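Hypothetical protein Atu2327 (Agrobacterium tumefaciens, PDB 2O8I) is of unknown function but belongs to the OHCU decarboxylase family and so probably decarboxylates OHCU to (S)-allantoin in urate degradation. Local coordinates at residues A[115-120]-A[147-152]; A[14-19]-A[62-67]; A[55-60]-A[111-116]. One frame throughout, in Å; residues are numbered along the deposited sequence.

Contact 1 (A[115-120]-A[147-152]); sequences FIIAVK and TGQVEK
Gln149 lays its CB and CG against the backbone of Ile116, with CG 3.7 Å from the carbonyl oxygen, O, of Ile116. The two side chains slide past one another in opposite directions, and CB of Gln149 comes within 3.9 Å of Ile116 CG2. The glutamine chain then bends at chi2 (-63°), which carries its amide end alongside Ile117 toward the next peptide. There OE1 accepts the Ala118 N-H at 2.8 Å from Ala118 N. The bond is close to straight (163° at the hydrogen) and lies in the plane of the amide carbonyl, so the side-chain oxygen of Gln149 satisfies the peptide N-H of Ala118. In this all-helical fold the loop joins helix 94-111 to helix 124-135, and the partner is the long helix 139-161. Side chains of the loop alternate: Ile116 and Ala118 face helix 139-161, whereas Ile117 turns to Ala130 and Arg134 of helix 124-135, keeping its CG1 beside Gln149 OE1. Arg134 also binds the Ile116 carbonyl through NH1. Ile116 holds CG2 anti to its backbone N, and this branch meets Val150 CG2 at 3.9 Å as the two side chains pass at a slant. Its CD1 also reaches Val150 CG2, at 4.0 Å. Leu60 packs against both residues and continues the apolar patch onto helix 53-62. At the exposed rim Lys152 CD lies 3.6 Å from Ala118 CB.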
# COMPACT_ATOMS: atom_id res chain seq x y z
N PHE A 115 -13.44 3.53 0.55
CA PHE A 115 -13.76 4.27 -0.64
C PHE A 115 -12.65 4.00 -1.65
O PHE A 115 -11.48 4.31 -1.43
CB PHE A 115 -13.84 5.75 -0.30
CG PHE A 115 -14.15 6.62 -1.48
CD1 PHE A 115 -15.36 6.51 -2.14
CD2 PHE A 115 -13.22 7.58 -1.91
CE1 PHE A 115 -15.66 7.30 -3.24
CE2 PHE A 115 -13.51 8.42 -3.00
CZ PHE A 115 -14.73 8.26 -3.70
N ILE A 116 -13.02 3.35 -2.74
CA ILE A 116 -12.04 2.90 -3.70
C ILE A 116 -12.23 3.71 -4.99
O ILE A 116 -13.37 3.82 -5.54
CB ILE A 116 -12.24 1.43 -3.98
CG1 ILE A 116 -11.95 0.60 -2.74
CG2 ILE A 116 -11.37 0.97 -5.18
CD1 ILE A 116 -12.49 -0.86 -2.85
N ILE A 117 -11.13 4.29 -5.46
CA ILE A 117 -11.21 5.12 -6.64
C ILE A 117 -9.88 5.15 -7.37
O ILE A 117 -8.84 5.35 -6.74
CB ILE A 117 -11.74 6.55 -6.28
CG1 ILE A 117 -12.07 7.31 -7.57
CG2 ILE A 117 -10.81 7.30 -5.29
CD1 ILE A 117 -12.54 8.71 -7.31
N ALA A 118 -9.89 4.90 -8.68
CA ALA A 118 -8.71 5.10 -9.51
C ALA A 118 -8.46 6.60 -9.59
O ALA A 118 -9.37 7.39 -9.82
CB ALA A 118 -8.93 4.55 -10.88
N VAL A 119 -7.20 6.98 -9.42
CA VAL A 119 -6.85 8.33 -9.09
C VAL A 119 -5.91 8.97 -10.14
O VAL A 119 -5.68 10.19 -10.11
CB VAL A 119 -6.26 8.28 -7.65
CG1 VAL A 119 -4.94 9.01 -7.52
CG2 VAL A 119 -7.30 8.62 -6.61
N LYS A 120 -5.38 8.16 -11.07
CA LYS A 120 -4.53 8.69 -12.14
C LYS A 120 -5.23 9.85 -12.84
O LYS A 120 -6.38 9.73 -13.27
CB LYS A 120 -4.09 7.60 -13.15
CG LYS A 120 -3.33 8.17 -14.37
CD LYS A 120 -2.27 7.24 -15.05
CE LYS A 120 -1.16 6.68 -14.11
NZ LYS A 120 -0.46 7.73 -13.27
N THR A 147 -16.19 -2.38 -7.48
CA THR A 147 -15.58 -3.49 -8.21
C THR A 147 -15.01 -3.03 -9.56
O THR A 147 -13.97 -3.52 -10.00
CB THR A 147 -16.56 -4.70 -8.46
OG1 THR A 147 -17.72 -4.24 -9.16
CG2 THR A 147 -16.96 -5.37 -7.16
N GLY A 148 -15.71 -2.09 -10.20
CA GLY A 148 -15.26 -1.49 -11.46
C GLY A 148 -13.96 -0.75 -11.23
O GLY A 148 -13.04 -0.84 -12.04
N GLN A 149 -13.87 -0.02 -10.11
CA GLN A 149 -12.70 0.77 -9.79
C GLN A 149 -11.48 -0.10 -9.45
O GLN A 149 -10.36 0.22 -9.83
CB GLN A 149 -13.02 1.75 -8.65
CG GLN A 149 -13.94 2.91 -9.08
CD GLN A 149 -13.33 3.82 -10.15
OE1 GLN A 149 -12.30 4.48 -9.95
NE2 GLN A 149 -13.97 3.86 -11.28
N VAL A 150 -11.70 -1.19 -8.72
CA VAL A 150 -10.67 -2.14 -8.38
C VAL A 150 -10.02 -2.70 -9.67
O VAL A 150 -8.81 -2.93 -9.74
CB VAL A 150 -11.24 -3.26 -7.48
CG1 VAL A 150 -10.47 -4.52 -7.65
CG2 VAL A 150 -11.18 -2.84 -6.04
N GLU A 151 -10.82 -2.84 -10.70
CA GLU A 151 -10.33 -3.38 -11.93
C GLU A 151 -9.47 -2.54 -12.88
O GLU A 151 -8.38 -2.97 -13.26
CB GLU A 151 -11.50 -3.92 -12.79
CG GLU A 151 -12.17 -5.19 -12.30
CD GLU A 151 -13.22 -5.78 -13.29
OE1 GLU A 151 -13.48 -5.19 -14.38
OE2 GLU A 151 -13.80 -6.84 -12.96
N LYS A 152 -9.88 -1.34 -13.29
CA LYS A 152 -9.28 -0.09 -13.03
C LYS A 152 -7.94 0.10 -12.43
O LYS A 152 -6.99 0.39 -13.15
CB LYS A 152 -10.22 1.08 -12.98
CG LYS A 152 -10.16 1.85 -14.27
CD LYS A 152 -10.19 3.40 -14.03
CE LYS A 152 -10.23 4.25 -15.36
NZ LYS A 152 -10.34 5.74 -15.10

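Contact 2 (A[14-19]-A[62-67]); sequences VFEHSP and AHPDLA
The imidazole of His63 is approached obliquely by Glu16 CB, carries Pro64 CD over one face near the rim, and has a water at its edge, in the ring plane. That water lies 2.7 Å from His63 ND1 and accepts the Glu16 N-H at 2.9 Å from Glu16 N, joining the two segments where no direct hydrogen bond does. NE2 of the same ring is hydrogen-bonded to Lys69 NZ, so both ring nitrogens have partners. The His17 ring has its edge near Ala62 O; His17 CB rests 4.0 Å from Ala62 CB. Glu16 crosses Pro64 at about a right angle: with CG anti to the backbone N (chi1 -163°), its CG lies 3.5 Å from Pro64 CD. The carboxylate continues past the proline ring to a salt bridge between OE1 and Arg157. Residues Phe15 to Ser18 form a type II beta turn, closed by Ser18 N to Phe15 O; Ser18 OG donates to Glu16 O at 2.7 Å, from well above the carbonyl plane. In this OHCU decarboxylase family member Asp65 N-caps the next helix through OD1 to Gly68 N. His17 also meets His17 of the second subunit. The turn leads into helix 19-27 beside the linker between helices 53-62 and 66-74, with Phe15 reaching inward to helices 37-50 and 139-161.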
# COMPACT_ATOMS: atom_id res chain seq x y z
N VAL A 14 -1.66 -7.39 -7.36
CA VAL A 14 -2.31 -6.45 -8.26
C VAL A 14 -3.74 -6.18 -7.76
O VAL A 14 -4.27 -5.07 -7.87
CB VAL A 14 -2.28 -6.98 -9.75
CG1 VAL A 14 -3.26 -6.22 -10.65
CG2 VAL A 14 -0.87 -6.92 -10.31
N PHE A 15 -4.38 -7.22 -7.26
CA PHE A 15 -5.56 -7.09 -6.45
C PHE A 15 -4.98 -7.23 -5.06
O PHE A 15 -4.48 -8.27 -4.67
CB PHE A 15 -6.59 -8.19 -6.77
CG PHE A 15 -7.26 -8.01 -8.11
CD1 PHE A 15 -6.61 -8.31 -9.28
CD2 PHE A 15 -8.51 -7.47 -8.19
CE1 PHE A 15 -7.21 -8.12 -10.56
CE2 PHE A 15 -9.13 -7.26 -9.43
CZ PHE A 15 -8.46 -7.60 -10.62
N GLU A 16 -5.03 -6.13 -4.33
CA GLU A 16 -4.35 -6.00 -3.09
C GLU A 16 -4.68 -7.14 -2.12
O GLU A 16 -5.83 -7.50 -1.99
CB GLU A 16 -4.71 -4.64 -2.49
CG GLU A 16 -3.75 -4.26 -1.43
CD GLU A 16 -2.64 -3.40 -1.96
OE1 GLU A 16 -2.74 -2.91 -3.08
OE2 GLU A 16 -1.69 -3.19 -1.24
N HIS A 17 -3.66 -7.70 -1.46
CA HIS A 17 -3.83 -8.80 -0.52
C HIS A 17 -4.69 -9.93 -1.08
O HIS A 17 -5.24 -10.74 -0.30
CB HIS A 17 -4.36 -8.31 0.84
CG HIS A 17 -3.49 -7.27 1.49
ND1 HIS A 17 -3.83 -5.94 1.53
CD2 HIS A 17 -2.27 -7.36 2.08
CE1 HIS A 17 -2.87 -5.25 2.12
NE2 HIS A 17 -1.91 -6.09 2.46
N SER A 18 -4.79 -10.05 -2.41
CA SER A 18 -5.62 -11.11 -2.99
C SER A 18 -4.86 -12.13 -3.93
O SER A 18 -5.21 -12.32 -5.12
CB SER A 18 -6.84 -10.47 -3.63
OG SER A 18 -7.42 -9.59 -2.67
N PRO A 19 -3.80 -12.79 -3.37
CA PRO A 19 -3.02 -13.71 -4.17
C PRO A 19 -3.87 -14.80 -4.81
O PRO A 19 -3.53 -15.26 -5.89
CB PRO A 19 -1.97 -14.28 -3.18
CG PRO A 19 -2.53 -14.01 -1.82
CD PRO A 19 -3.31 -12.75 -1.97
N ALA A 62 -10.06 -5.48 1.43
CA ALA A 62 -8.60 -5.54 1.62
C ALA A 62 -7.92 -4.34 0.96
O ALA A 62 -6.78 -4.00 1.28
CB ALA A 62 -8.03 -6.85 1.07
N HIS A 63 -8.61 -3.71 0.02
CA HIS A 63 -8.05 -2.61 -0.72
C HIS A 63 -7.67 -1.40 0.17
O HIS A 63 -8.40 -1.03 1.09
CB HIS A 63 -9.01 -2.20 -1.81
CG HIS A 63 -8.38 -1.40 -2.88
ND1 HIS A 63 -7.91 -1.97 -4.05
CD2 HIS A 63 -8.10 -0.08 -2.97
CE1 HIS A 63 -7.40 -1.02 -4.82
NE2 HIS A 63 -7.50 0.13 -4.19
N PRO A 64 -6.49 -0.80 -0.07
CA PRO A 64 -6.11 0.34 0.78
C PRO A 64 -6.98 1.57 0.55
O PRO A 64 -7.49 1.80 -0.58
CB PRO A 64 -4.67 0.65 0.35
CG PRO A 64 -4.51 0.03 -0.98
CD PRO A 64 -5.42 -1.16 -1.02
N ASP A 65 -7.15 2.35 1.61
CA ASP A 65 -7.84 3.62 1.51
C ASP A 65 -6.95 4.69 0.87
O ASP A 65 -5.72 4.56 0.78
CB ASP A 65 -8.41 4.06 2.86
CG ASP A 65 -7.34 4.20 3.92
OD1 ASP A 65 -6.15 4.34 3.64
OD2 ASP A 65 -7.70 4.18 5.09
N LEU A 66 -7.60 5.74 0.41
CA LEU A 66 -6.93 6.81 -0.25
C LEU A 66 -5.73 7.42 0.53
O LEU A 66 -4.62 7.55 0.01
CB LEU A 66 -7.99 7.83 -0.56
CG LEU A 66 -7.64 8.80 -1.66
CD1 LEU A 66 -6.89 8.12 -2.74
CD2 LEU A 66 -8.95 9.29 -2.14
N ALA A 67 -5.93 7.76 1.79
CA ALA A 67 -4.80 8.30 2.60
C ALA A 67 -3.61 7.38 2.63
O ALA A 67 -2.47 7.83 2.52
CB ALA A 67 -5.24 8.64 3.96
O HOH W 1 -7.05 -4.28 -5.18

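Contact 3 (A[55-60]-A[111-116]); sequences ERLGVL and FGFPFI
Leu60, near the end of helix 53-62, packs on the loop that leaves helix 94-111, a helix-on-loop contact in the all-alpha OHCU decarboxylase fold. Its CB lies 4.0 Å from Phe113 CB and nearly as close to CG of that ring. One atom further out, CG meets Ile116 CD1 at 4.0 Å, the two side chains crossing at about a right angle. At the tip the branches part. CD2 stands over the centre of the Phe113 ring in a CH-pi contact, 4.1 Å from the centroid and only 6° off the ring normal, whereas CD1 turns to Thr147 and Val150 on helix 139-161. The opposite face of the ring is covered toward its rim by Phe111 CB. With chi1 at 45°, CG of Phe113 lies between the backbone N and the carbonyl carbon, and the ring turns one face to Leu60 CD2. One turn earlier, Leu57 crosses the same aromatic side chain and places CD1 3.8 Å from Phe113 CD1. Gly112, the first residue after helix 94-111, has positive phi, and its carbonyl oxygen accepts a hydrogen bond from Arg61 NE. The carbonyl O of Leu60 faces Pro114 CD at 3.3 Å.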
# COMPACT_ATOMS: atom_id res chain seq x y z
N GLU A 55 -16.06 -13.51 -1.96
CA GLU A 55 -14.66 -13.33 -2.30
C GLU A 55 -14.40 -11.94 -2.86
O GLU A 55 -13.46 -11.26 -2.44
CB GLU A 55 -14.16 -14.44 -3.24
CG GLU A 55 -14.05 -15.83 -2.57
CD GLU A 55 -13.78 -16.96 -3.58
OE1 GLU A 55 -14.20 -16.83 -4.77
OE2 GLU A 55 -13.14 -17.98 -3.18
N ARG A 56 -15.26 -11.49 -3.78
CA ARG A 56 -15.20 -10.14 -4.30
C ARG A 56 -15.34 -9.09 -3.18
O ARG A 56 -14.61 -8.07 -3.16
CB ARG A 56 -16.24 -9.95 -5.40
CG ARG A 56 -15.92 -10.79 -6.64
CD ARG A 56 -17.14 -11.12 -7.54
NE ARG A 56 -17.86 -9.93 -7.98
CZ ARG A 56 -17.45 -9.08 -8.93
NH1 ARG A 56 -16.29 -9.26 -9.57
NH2 ARG A 56 -18.19 -8.02 -9.22
N LEU A 57 -16.23 -9.35 -2.23
CA LEU A 57 -16.40 -8.45 -1.08
C LEU A 57 -15.11 -8.40 -0.24
O LEU A 57 -14.73 -7.31 0.26
CB LEU A 57 -17.59 -8.85 -0.21
CG LEU A 57 -17.88 -7.91 0.96
CD1 LEU A 57 -18.32 -6.52 0.46
CD2 LEU A 57 -18.95 -8.50 1.90
N GLY A 58 -14.44 -9.55 -0.12
CA GLY A 58 -13.12 -9.63 0.53
C GLY A 58 -12.06 -8.77 -0.16
O GLY A 58 -11.20 -8.18 0.49
N VAL A 59 -12.13 -8.68 -1.48
CA VAL A 59 -11.13 -7.93 -2.23
C VAL A 59 -11.33 -6.47 -1.96
O VAL A 59 -10.37 -5.74 -1.75
CB VAL A 59 -11.23 -8.21 -3.75
CG1 VAL A 59 -10.43 -7.22 -4.56
CG2 VAL A 59 -10.85 -9.68 -4.07
N LEU A 60 -12.59 -6.03 -1.94
CA LEU A 60 -12.91 -4.62 -1.69
C LEU A 60 -12.42 -4.22 -0.33
O LEU A 60 -11.83 -3.16 -0.16
CB LEU A 60 -14.41 -4.41 -1.76
CG LEU A 60 -15.08 -3.96 -3.06
CD1 LEU A 60 -14.38 -4.37 -4.30
CD2 LEU A 60 -16.51 -4.42 -3.09
N PHE A 111 -20.91 1.59 3.87
CA PHE A 111 -20.85 0.46 2.93
C PHE A 111 -20.13 -0.78 3.43
O PHE A 111 -20.40 -1.88 2.96
CB PHE A 111 -20.30 0.91 1.57
CG PHE A 111 -21.16 1.92 0.91
CD1 PHE A 111 -22.42 1.58 0.42
CD2 PHE A 111 -20.75 3.24 0.82
CE1 PHE A 111 -23.26 2.52 -0.15
CE2 PHE A 111 -21.58 4.20 0.24
CZ PHE A 111 -22.84 3.83 -0.24
N GLY A 112 -19.21 -0.60 4.38
CA GLY A 112 -18.49 -1.72 4.99
C GLY A 112 -17.24 -2.13 4.24
O GLY A 112 -16.77 -3.27 4.39
N PHE A 113 -16.73 -1.22 3.42
CA PHE A 113 -15.44 -1.35 2.74
C PHE A 113 -14.94 0.05 2.42
O PHE A 113 -15.76 0.98 2.34
CB PHE A 113 -15.51 -2.23 1.47
CG PHE A 113 -16.70 -1.94 0.56
CD1 PHE A 113 -17.84 -2.74 0.61
CD2 PHE A 113 -16.66 -0.88 -0.36
CE1 PHE A 113 -18.95 -2.48 -0.23
CE2 PHE A 113 -17.77 -0.60 -1.21
CZ PHE A 113 -18.91 -1.40 -1.15
N PRO A 114 -13.63 0.23 2.17
CA PRO A 114 -13.11 1.57 1.93
C PRO A 114 -13.64 2.22 0.66
O PRO A 114 -14.22 1.53 -0.20
CB PRO A 114 -11.61 1.34 1.76
CG PRO A 114 -11.36 0.02 2.41
CD PRO A 114 -12.57 -0.78 2.06
N PHE A 115 -13.44 3.53 0.55
CA PHE A 115 -13.76 4.27 -0.64
C PHE A 115 -12.65 4.00 -1.65
O PHE A 115 -11.48 4.31 -1.43
CB PHE A 115 -13.84 5.75 -0.30
CG PHE A 115 -14.15 6.62 -1.48
CD1 PHE A 115 -15.36 6.51 -2.14
CD2 PHE A 115 -13.22 7.58 -1.91
CE1 PHE A 115 -15.66 7.30 -3.24
CE2 PHE A 115 -13.51 8.42 -3.00
CZ PHE A 115 -14.73 8.26 -3.70
N ILE A 116 -13.02 3.35 -2.74
CA ILE A 116 -12.04 2.90 -3.70
C ILE A 116 -12.23 3.71 -4.99
O ILE A 116 -13.37 3.82 -5.54
CB ILE A 116 -12.24 1.43 -3.98
CG1 ILE A 116 -11.95 0.60 -2.74
CG2 ILE A 116 -11.37 0.97 -5.18
CD1 ILE A 116 -12.49 -0.86 -2.85

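Contacts 1 and 3 are buried and share Phe115 and Ile116: the single loop after helix 94-111 packs first on helix 53-62 and then on helix 139-161. Contact 2 lies at the surface, near the second subunit, and involves the linker that follows helix 53-62. Chemistry follows position. Contact 3 is carried by aliphatic and aromatic groups, contact 1 adds one direct side-chain-to-backbone hydrogen bond, and contact 2 relies on a bridging water, while its Glu16 turns to Arg157 outside both segments. All three adjoin round Val150, which packs on Phe15, Leu60 and the His63 ring, and Ile116 CD1 lies 3.9 Å from His63 CB.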